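Long-range contacts in cytochrome c-552/4 domain-containing protein (Ignicoccus hospitalis KIN4/I, PDB 4QO5), which binds eight c-type hemes as a membrane-associated multiheme cytochrome and probably serves in electron transfer or redox chemistry: residues Ile104-Asp109 against Arg205-Gly210; Trp445-Ala450 against Arg513-Ala518; Tyr321-Pro326 against Met365-Ala370. One frame throughout, in Å; residues are numbered along the deposited sequence.

The three contacts follow one another along the chain and sample different parts of the octaheme protein. Contact 1 lies at a heme, where R205 binds a propionate and V105 packs on the porphyrin. Contact 3 is also buried, but it sits beside the heme array: the P366 side chain is about 7 Å from the nearest heme atoms. Contact 2 lies at the periphery, with the L449 side chain about 10 Å from a bound calcium ion, and it also touches two neighbouring subunits. Centres of contacts 1 and 2 are 50 Å apart, on opposite sides of the chain's centre, whereas contacts 2 and 3 share a side and approach to about 7 Å between nearest atoms.

Contact 1 (Ile104-Asp109 against Arg205-Gly210); sequences IVTPND and RVNPDG. With HEC (heme c), chain C.
T106 donates its hydroxyl to D209, OG1 to OD1 at 2.6 Å, at the point where a helix N-cap meets a type I beta turn spanning N207-G210. The bond arrives on the syn side of the carboxylate, 34° out of its plane. T106 is also the N-cap of helix 107-110 and forms a capping box with D109: its N donates to D109 OD2, while the return bond from D109 N to OG1 is weak. Beside this pair, T106 CG2 rests on N207 CB at 3.7 Å, and P107 CD comes within 3.4 Å of N207 ND2. I104 spreads its branches, CD1 touching P208 CG and CG2 lying over one face of the R205 guanidinium. The arginine chain bends at chi3 (74°), turning this group back to N207. Partners near its plane fix its orientation: NE and NH2 both donate to N207 OD1, side-on, while NH1 and NH2 both donate to heme O1D. N207 is thereby a second-shell residue orienting the arginine for the propionate; its own ND2 is tied to the backbone of S211 and G213. V105 turns away toward the heme, beside the iron ligand H83, and V105 CB meets the heme methyl CMD at 3.5 Å.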
loop_
_atom_site.group_PDB
_atom_site.type_symbol
_atom_site.label_atom_id
_atom_site.label_comp_id
_atom_site.label_asym_id
_atom_site.label_seq_id
_atom_site.Cartn_x
_atom_site.Cartn_y
_atom_site.Cartn_z
ATOM N N ILE A 104 -32.688 2.841 7.341
ATOM C CA ILE A 104 -31.581 2.249 8.074
ATOM C C ILE A 104 -32.038 0.980 8.762
ATOM O O ILE A 104 -32.695 1.029 9.809
ATOM C CB ILE A 104 -30.929 3.219 9.089
ATOM C CG1 ILE A 104 -30.386 4.456 8.367
ATOM C CG2 ILE A 104 -29.776 2.518 9.839
ATOM C CD1 ILE A 104 -29.834 5.522 9.320
ATOM N N VAL A 105 -31.722 -0.151 8.139
ATOM C CA VAL A 105 -32.004 -1.449 8.723
ATOM C C VAL A 105 -30.932 -1.756 9.778
ATOM O O VAL A 105 -29.736 -1.695 9.502
ATOM C CB VAL A 105 -32.087 -2.535 7.625
ATOM C CG1 VAL A 105 -32.244 -3.922 8.226
ATOM C CG2 VAL A 105 -33.214 -2.221 6.640
ATOM N N THR A 106 -31.363 -2.084 10.993
ATOM C CA THR A 106 -30.465 -2.075 12.139
ATOM C C THR A 106 -30.214 -3.492 12.667
ATOM O O THR A 106 -30.892 -4.428 12.246
ATOM C CB THR A 106 -31.087 -1.245 13.266
ATOM O OG1 THR A 106 -32.236 -1.939 13.759
ATOM C CG2 THR A 106 -31.478 0.154 12.752
ATOM N N PRO A 107 -29.228 -3.652 13.573
ATOM C CA PRO A 107 -29.002 -4.972 14.193
ATOM C C PRO A 107 -30.273 -5.566 14.807
ATOM O O PRO A 107 -30.489 -6.790 14.766
ATOM C CB PRO A 107 -27.974 -4.666 15.288
ATOM C CG PRO A 107 -27.169 -3.531 14.707
ATOM C CD PRO A 107 -28.184 -2.680 13.966
ATOM N N ASN A 108 -31.132 -4.715 15.350
ATOM C CA ASN A 108 -32.384 -5.231 15.905
ATOM C C ASN A 108 -33.320 -5.802 14.839
ATOM O O ASN A 108 -34.105 -6.710 15.117
ATOM C CB ASN A 108 -33.079 -4.188 16.784
ATOM C CG ASN A 108 -32.421 -4.059 18.151
ATOM O OD1 ASN A 108 -31.445 -4.756 18.449
ATOM N ND2 ASN A 108 -32.952 -3.176 18.990
ATOM N N ASP A 109 -33.223 -5.284 13.613
ATOM C CA ASP A 109 -33.963 -5.860 12.496
ATOM C C ASP A 109 -33.347 -7.207 12.090
ATOM O O ASP A 109 -34.058 -8.199 11.913
ATOM C CB ASP A 109 -33.936 -4.918 11.292
ATOM C CG ASP A 109 -34.723 -3.640 11.536
ATOM O OD1 ASP A 109 -35.676 -3.660 12.358
ATOM O OD2 ASP A 109 -34.369 -2.622 10.910
ATOM N N ARG A 205 -21.883 2.264 15.220
ATOM C CA ARG A 205 -22.890 3.264 14.831
ATOM C C ARG A 205 -24.101 3.210 15.770
ATOM O O ARG A 205 -24.616 2.126 16.064
ATOM C CB ARG A 205 -23.357 3.045 13.404
ATOM C CG ARG A 205 -24.349 4.144 12.893
ATOM C CD ARG A 205 -24.745 3.810 11.475
ATOM N NE ARG A 205 -25.669 2.679 11.452
ATOM C CZ ARG A 205 -25.792 1.817 10.444
ATOM N NH1 ARG A 205 -25.033 1.918 9.341
ATOM N NH2 ARG A 205 -26.683 0.844 10.540
ATOM N N VAL A 206 -24.538 4.370 16.252
ATOM C CA VAL A 206 -25.710 4.422 17.139
ATOM C C VAL A 206 -26.945 4.697 16.284
ATOM O O VAL A 206 -27.136 5.799 15.787
ATOM C CB VAL A 206 -25.545 5.496 18.232
ATOM C CG1 VAL A 206 -26.725 5.469 19.209
ATOM C CG2 VAL A 206 -24.218 5.288 18.968
ATOM N N ASN A 207 -27.769 3.672 16.113
ATOM C CA ASN A 207 -28.874 3.708 15.170
ATOM C C ASN A 207 -30.079 4.469 15.703
ATOM O O ASN A 207 -30.176 4.709 16.908
ATOM C CB ASN A 207 -29.252 2.273 14.809
ATOM C CG ASN A 207 -28.138 1.568 14.084
ATOM O OD1 ASN A 207 -27.808 1.919 12.952
ATOM N ND2 ASN A 207 -27.537 0.590 14.734
ATOM N N PRO A 208 -30.995 4.862 14.803
ATOM C CA PRO A 208 -32.192 5.592 15.237
ATOM C C PRO A 208 -33.072 4.830 16.239
ATOM O O PRO A 208 -33.762 5.472 17.029
ATOM C CB PRO A 208 -32.958 5.821 13.926
ATOM C CG PRO A 208 -31.925 5.788 12.854
ATOM C CD PRO A 208 -30.892 4.779 13.331
ATOM N N ASP A 209 -33.059 3.500 16.202
ATOM C CA ASP A 209 -33.851 2.689 17.138
ATOM C C ASP A 209 -33.088 2.409 18.432
ATOM O O ASP A 209 -33.561 1.671 19.300
ATOM C CB ASP A 209 -34.309 1.371 16.483
ATOM C CG ASP A 209 -33.142 0.429 16.161
ATOM O OD1 ASP A 209 -33.401 -0.721 15.733
ATOM O OD2 ASP A 209 -31.974 0.832 16.328
ATOM N N GLY A 210 -31.900 2.989 18.549
ATOM C CA GLY A 210 -31.106 2.849 19.754
ATOM C C GLY A 210 -30.188 1.638 19.787
ATOM O O GLY A 210 -29.338 1.532 20.672
HETATM FE FE HEC C . -31.838 -2.130 1.669
HETATM C CHA HEC C . -30.321 0.705 2.884
HETATM C CHB HEC C . -33.181 -0.248 -0.901
HETATM C CHC HEC C . -33.164 -4.903 0.453
HETATM C CHD HEC C . -30.688 -3.897 4.373
HETATM N NA HEC C . -31.739 -0.197 1.071
HETATM C C1A HEC C . -31.054 0.819 1.739
HETATM C C2A HEC C . -31.247 2.061 1.039
HETATM C C3A HEC C . -32.020 1.808 -0.012
HETATM C C4A HEC C . -32.346 0.396 -0.016
HETATM C CMA HEC C . -32.482 2.839 -1.063
HETATM C CAA HEC C . -30.683 3.433 1.484
HETATM C CBA HEC C . -29.168 3.539 1.451
HETATM C CGA HEC C . -28.777 3.889 0.046
HETATM O O1A HEC C . -27.764 3.312 -0.431
HETATM O O2A HEC C . -29.488 4.719 -0.588
HETATM N NB HEC C . -32.990 -2.436 0.185
HETATM C C1B HEC C . -33.358 -1.592 -0.853
HETATM C C2B HEC C . -33.892 -2.361 -1.941
HETATM C C3B HEC C . -33.800 -3.635 -1.533
HETATM C C4B HEC C . -33.286 -3.706 -0.213
HETATM C CMB HEC C . -34.343 -1.731 -3.289
HETATM C CAB HEC C . -34.031 -4.980 -2.196
HETATM C CBB HEC C . -33.565 -4.974 -3.694
HETATM N NC HEC C . -31.949 -4.013 2.303
HETATM C C1C HEC C . -32.575 -5.050 1.665
HETATM C C2C HEC C . -32.643 -6.199 2.532
HETATM C C3C HEC C . -31.752 -5.928 3.502
HETATM C C4C HEC C . -31.444 -4.548 3.447
HETATM C CMC HEC C . -33.097 -7.572 1.961
HETATM C CAC HEC C . -31.201 -6.690 4.734
HETATM C CBC HEC C . -30.907 -8.199 4.500
HETATM N ND HEC C . -30.723 -1.656 3.305
HETATM C C1D HEC C . -30.326 -2.583 4.266
HETATM C C2D HEC C . -29.446 -1.993 5.242
HETATM C C3D HEC C . -29.327 -0.539 4.811
HETATM C C4D HEC C . -30.156 -0.430 3.618
HETATM C CMD HEC C . -28.824 -2.795 6.422
HETATM C CAD HEC C . -28.532 0.651 5.420
HETATM C CBD HEC C . -28.052 0.483 6.848
HETATM C CGD HEC C . -26.683 -0.177 6.853
HETATM O O1D HEC C . -26.133 -0.380 7.955
HETATM O O2D HEC C . -26.142 -0.492 5.762
#

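Contact 2 (Trp445-Ala450 against Arg513-Ala518); sequences WQSGLA and RLWEAA
The indole of W515 carries L449 over one face and the carbonyl of S447 at its edge, joining helix 498-520 to the C-terminal end of helix 413-447. Over the five-membered ring the contact is a CH-pi interaction, with L449 CB 3.8 Å from the centroid and only 11° off the normal. L449 CD1 continues over the same face toward the six-membered ring, 3.7 Å from W515 CD2. In the ring plane, W515 NE1 donates to S447 O at 3.2 Å in a nearly straight bond (170°), although the donor stands above the carbonyl plane rather than on a lone pair. With CG anti to the backbone N (chi1 -178°), the indole stands out from its helix toward the 445-450 segment. Replacing it by an alanine is likely to leave S447 O without its NE1 donor and to open a gap beside L449 CB and CD1. G448, with positive phi, is the first residue past the helical run, and its carbonyl O passes 3.7 Å from W515 CZ2. The same carbonyl and that of L449 accept from R513 of the second subunit, which also packs on W515, so the contact forms part of the subunit interface. Nearby, E516 bends back at chi2 and brings OE2 to 3.6 Å from S447 CB.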
loop_
_atom_site.group_PDB
_atom_site.type_symbol
_atom_site.label_atom_id
_atom_site.label_comp_id
_atom_site.label_asym_id
_atom_site.label_seq_id
_atom_site.Cartn_x
_atom_site.Cartn_y
_atom_site.Cartn_z
ATOM N N TRP A 445 7.420 18.312 29.974
ATOM C CA TRP A 445 6.489 19.109 30.756
ATOM C C TRP A 445 7.220 19.810 31.899
ATOM O O TRP A 445 6.949 20.968 32.199
ATOM C CB TRP A 445 5.365 18.237 31.307
ATOM C CG TRP A 445 4.370 17.795 30.289
ATOM C CD1 TRP A 445 4.033 18.434 29.123
ATOM C CD2 TRP A 445 3.571 16.611 30.345
ATOM N NE1 TRP A 445 3.074 17.711 28.453
ATOM C CE2 TRP A 445 2.770 16.590 29.187
ATOM C CE3 TRP A 445 3.451 15.566 31.270
ATOM C CZ2 TRP A 445 1.869 15.559 28.921
ATOM C CZ3 TRP A 445 2.550 14.545 31.007
ATOM C CH2 TRP A 445 1.777 14.545 29.842
ATOM N N GLN A 446 8.160 19.101 32.515
ATOM C CA GLN A 446 8.943 19.648 33.620
ATOM C C GLN A 446 9.805 20.839 33.209
ATOM O O GLN A 446 10.007 21.765 33.994
ATOM C CB GLN A 446 9.843 18.560 34.213
ATOM C CG GLN A 446 10.477 18.936 35.539
ATOM C CD GLN A 446 9.514 18.815 36.702
ATOM O OE1 GLN A 446 8.857 17.786 36.881
ATOM N NE2 GLN A 446 9.431 19.864 37.510
ATOM N N SER A 447 10.320 20.809 31.985
ATOM C CA SER A 447 11.266 21.822 31.530
ATOM C C SER A 447 10.574 22.982 30.828
ATOM O O SER A 447 11.201 23.996 30.524
ATOM C CB SER A 447 12.312 21.203 30.598
ATOM O OG SER A 447 11.765 20.950 29.314
ATOM N N GLY A 448 9.285 22.826 30.562
ATOM C CA GLY A 448 8.510 23.888 29.947
ATOM C C GLY A 448 8.515 23.861 28.429
ATOM O O GLY A 448 8.042 24.793 27.792
ATOM N N LEU A 449 9.049 22.797 27.839
ATOM C CA LEU A 449 9.008 22.660 26.388
ATOM C C LEU A 449 7.570 22.435 25.929
ATOM O O LEU A 449 7.190 22.836 24.825
ATOM C CB LEU A 449 9.915 21.518 25.917
ATOM C CG LEU A 449 9.901 21.159 24.428
ATOM C CD1 LEU A 449 10.262 22.360 23.558
ATOM C CD2 LEU A 449 10.855 20.002 24.167
ATOM N N ALA A 450 6.776 21.803 26.790
ATOM C CA ALA A 450 5.365 21.565 26.515
ATOM C C ALA A 450 4.532 21.884 27.746
ATOM O O ALA A 450 5.042 21.856 28.866
ATOM C CB ALA A 450 5.139 20.125 26.082
ATOM N N ARG A 513 17.166 18.324 24.111
ATOM C CA ARG A 513 18.518 18.878 24.062
ATOM C C ARG A 513 18.575 20.277 23.453
ATOM O O ARG A 513 19.280 21.151 23.960
ATOM C CB ARG A 513 19.447 17.973 23.258
ATOM C CG ARG A 513 20.063 16.840 24.035
ATOM C CD ARG A 513 21.132 16.159 23.197
ATOM N NE ARG A 513 22.280 17.030 22.944
ATOM C CZ ARG A 513 22.974 17.044 21.807
ATOM N NH1 ARG A 513 24.005 17.862 21.666
ATOM N NH2 ARG A 513 22.631 16.241 20.807
ATOM N N LEU A 514 17.869 20.474 22.343
ATOM C CA LEU A 514 17.815 21.791 21.705
ATOM C C LEU A 514 17.173 22.810 22.629
ATOM O O LEU A 514 17.634 23.947 22.735
ATOM C CB LEU A 514 17.030 21.736 20.394
ATOM C CG LEU A 514 17.730 21.067 19.213
ATOM C CD1 LEU A 514 16.815 21.035 18.000
ATOM C CD2 LEU A 514 19.029 21.787 18.887
ATOM N N TRP A 515 16.105 22.393 23.298
ATOM C CA TRP A 515 15.409 23.264 24.236
ATOM C C TRP A 515 16.317 23.684 25.386
ATOM O O TRP A 515 16.391 24.863 25.726
ATOM C CB TRP A 515 14.144 22.581 24.754
ATOM C CG TRP A 515 13.328 23.419 25.685
ATOM C CD1 TRP A 515 13.105 23.189 27.015
ATOM C CD2 TRP A 515 12.614 24.621 25.361
ATOM N NE1 TRP A 515 12.298 24.172 27.536
ATOM C CE2 TRP A 515 11.984 25.064 26.544
ATOM C CE3 TRP A 515 12.443 25.364 24.186
ATOM C CZ2 TRP A 515 11.197 26.213 26.586
ATOM C CZ3 TRP A 515 11.664 26.508 24.232
ATOM C CH2 TRP A 515 11.051 26.921 25.426
ATOM N N GLU A 516 17.020 22.724 25.973
ATOM C CA GLU A 516 17.942 23.029 27.066
ATOM C C GLU A 516 19.108 23.905 26.615
ATOM O O GLU A 516 19.549 24.779 27.358
ATOM C CB GLU A 516 18.455 21.748 27.726
ATOM C CG GLU A 516 17.434 21.093 28.645
ATOM C CD GLU A 516 16.881 22.055 29.688
ATOM O OE1 GLU A 516 17.680 22.596 30.483
ATOM O OE2 GLU A 516 15.648 22.269 29.713
ATOM N N ALA A 517 19.602 23.669 25.402
ATOM C CA ALA A 517 20.688 24.475 24.855
ATOM C C ALA A 517 20.244 25.919 24.643
ATOM O O ALA A 517 21.024 26.847 24.845
ATOM C CB ALA A 517 21.205 23.877 23.554
ATOM N N ALA A 518 18.986 26.098 24.246
ATOM C CA ALA A 518 18.416 27.430 24.049
ATOM C C ALA A 518 18.146 28.158 25.367
ATOM O O ALA A 518 18.053 29.383 25.392
ATOM C CB ALA A 518 17.135 27.346 23.222
#

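Contact 3 (Tyr321-Pro326 against Met365-Ala370); sequences YAHPMP and MPISLA
Y321 reaches along the 365-370 segment and donates its phenol hydroxyl to the backbone of L369, OH to O at 2.6 Å. The donor lies above the carbonyl plane, 37° out of it. On the way the ring presents its edge to the other segment, with S368 O near the ring plane and 3.3 Å from Y321 CE2. Behind the ring, Y321 CB remains against I367, whose side chain crosses that of the tyrosine at about a right angle. I367 has an extended chain, CG1 anti to the backbone N and CD1 continuing outward, which carries CD1 in between Y321 CB and H323 CB, 4.0 Å from the former. The tyrosine also packs against helix 413-447, through N431 and T434 among others.

H323 belongs to strand 323-324, which pairs antiparallel with 314-315 in a two-stranded sheet; the 365-370 loop packs on H323 of this strand and on Y321 and A322 before it. The imidazole sits between its own backbone N and carbonyl carbon (chi1 52°), folded back so that H323 ND1 donates to Y321 O at 2.8 Å, in the carbonyl plane and nearly straight at 165°. This bond fixes the ring's rotation. P366 lies over one face in a CH-pi contact, its CG 3.5 Å from the centroid of the H323 ring but offset toward the rim, so that its closest ring atom is NE2.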
loop_
_atom_site.group_PDB
_atom_site.type_symbol
_atom_site.label_atom_id
_atom_site.label_comp_id
_atom_site.label_asym_id
_atom_site.label_seq_id
_atom_site.Cartn_x
_atom_site.Cartn_y
_atom_site.Cartn_z
ATOM N N TYR A 321 -0.081 1.135 27.169
ATOM C CA TYR A 321 0.644 -0.139 27.078
ATOM C C TYR A 321 -0.273 -1.265 26.600
ATOM O O TYR A 321 -1.489 -1.184 26.763
ATOM C CB TYR A 321 1.217 -0.507 28.447
ATOM C CG TYR A 321 2.062 0.596 29.045
ATOM C CD1 TYR A 321 3.342 0.853 28.559
ATOM C CD2 TYR A 321 1.572 1.399 30.062
ATOM C CE1 TYR A 321 4.112 1.867 29.094
ATOM C CE2 TYR A 321 2.335 2.417 30.599
ATOM C CZ TYR A 321 3.608 2.648 30.104
ATOM O OH TYR A 321 4.380 3.664 30.634
ATOM N N ALA A 322 0.313 -2.316 26.031
ATOM C CA ALA A 322 -0.429 -3.531 25.721
ATOM C C ALA A 322 -0.795 -4.178 27.061
ATOM O O ALA A 322 -0.009 -4.143 28.016
ATOM C CB ALA A 322 0.411 -4.483 24.873
ATOM N N HIS A 323 -1.985 -4.760 27.126
ATOM C CA HIS A 323 -2.552 -5.184 28.410
ATOM C C HIS A 323 -3.497 -6.365 28.223
ATOM O O HIS A 323 -3.999 -6.583 27.142
ATOM C CB HIS A 323 -3.311 -4.018 29.025
ATOM C CG HIS A 323 -4.309 -3.400 28.099
ATOM N ND1 HIS A 323 -3.949 -2.502 27.117
ATOM C CD2 HIS A 323 -5.652 -3.552 27.996
ATOM C CE1 HIS A 323 -5.028 -2.123 26.453
ATOM N NE2 HIS A 323 -6.075 -2.745 26.965
ATOM N N PRO A 324 -3.765 -7.128 29.304
ATOM C CA PRO A 324 -4.705 -8.239 29.114
ATOM C C PRO A 324 -6.053 -7.726 28.607
ATOM O O PRO A 324 -6.444 -6.599 28.923
ATOM C CB PRO A 324 -4.842 -8.833 30.531
ATOM C CG PRO A 324 -3.561 -8.460 31.216
ATOM C CD PRO A 324 -3.174 -7.108 30.650
ATOM N N MET A 325 -6.744 -8.527 27.804
ATOM C CA MET A 325 -7.991 -8.075 27.184
ATOM C C MET A 325 -9.047 -7.683 28.234
ATOM O O MET A 325 -9.222 -8.373 29.227
ATOM C CB MET A 325 -8.531 -9.191 26.285
ATOM C CG MET A 325 -9.595 -8.761 25.311
ATOM S SD MET A 325 -8.879 -7.633 24.092
ATOM C CE MET A 325 -10.374 -6.864 23.465
ATOM N N PRO A 326 -9.752 -6.561 28.028
ATOM C CA PRO A 326 -10.876 -6.274 28.940
ATOM C C PRO A 326 -11.949 -7.362 28.934
ATOM O O PRO A 326 -12.188 -7.970 27.880
ATOM C CB PRO A 326 -11.453 -4.971 28.372
ATOM C CG PRO A 326 -10.283 -4.310 27.694
ATOM C CD PRO A 326 -9.462 -5.438 27.117
ATOM N N MET A 365 -8.666 4.260 31.801
ATOM C CA MET A 365 -7.751 3.498 30.960
ATOM C C MET A 365 -7.643 2.098 31.543
ATOM O O MET A 365 -8.018 1.887 32.702
ATOM C CB MET A 365 -6.393 4.189 30.920
ATOM C CG MET A 365 -6.407 5.460 30.061
ATOM S SD MET A 365 -4.971 6.487 30.363
ATOM C CE MET A 365 -3.730 5.583 29.445
ATOM N N PRO A 366 -7.175 1.129 30.739
ATOM C CA PRO A 366 -7.124 -0.257 31.220
ATOM C C PRO A 366 -5.916 -0.550 32.094
ATOM O O PRO A 366 -5.912 -1.532 32.851
ATOM C CB PRO A 366 -7.058 -1.080 29.925
ATOM C CG PRO A 366 -6.505 -0.136 28.890
ATOM C CD PRO A 366 -6.969 1.232 29.277
ATOM N N ILE A 367 -4.899 0.298 31.993
ATOM C CA ILE A 367 -3.628 0.036 32.659
ATOM C C ILE A 367 -3.019 1.365 33.124
ATOM O O ILE A 367 -3.282 2.417 32.529
ATOM C CB ILE A 367 -2.688 -0.756 31.694
ATOM C CG1 ILE A 367 -1.442 -1.282 32.410
ATOM C CG2 ILE A 367 -2.352 0.074 30.433
ATOM C CD1 ILE A 367 -0.631 -2.278 31.571
ATOM N N SER A 368 -2.230 1.324 34.193
ATOM C CA SER A 368 -1.602 2.526 34.743
ATOM C C SER A 368 -0.558 3.123 33.789
ATOM O O SER A 368 -0.158 2.485 32.813
ATOM C CB SER A 368 -0.952 2.212 36.086
ATOM O OG SER A 368 -0.057 1.115 35.980
ATOM N N LEU A 369 -0.114 4.342 34.085
ATOM C CA LEU A 369 0.833 5.046 33.217
ATOM C C LEU A 369 2.261 4.561 33.412
ATOM O O LEU A 369 3.127 4.773 32.560
ATOM C CB LEU A 369 0.772 6.551 33.472
ATOM C CG LEU A 369 -0.580 7.208 33.206
ATOM C CD1 LEU A 369 -0.521 8.694 33.533
ATOM C CD2 LEU A 369 -1.029 6.988 31.761
ATOM N N ALA A 370 2.508 3.922 34.549
ATOM C CA ALA A 370 3.835 3.420 34.865
ATOM C C ALA A 370 3.684 2.211 35.774
ATOM O O ALA A 370 2.704 2.113 36.514
ATOM C CB ALA A 370 4.651 4.506 35.556
#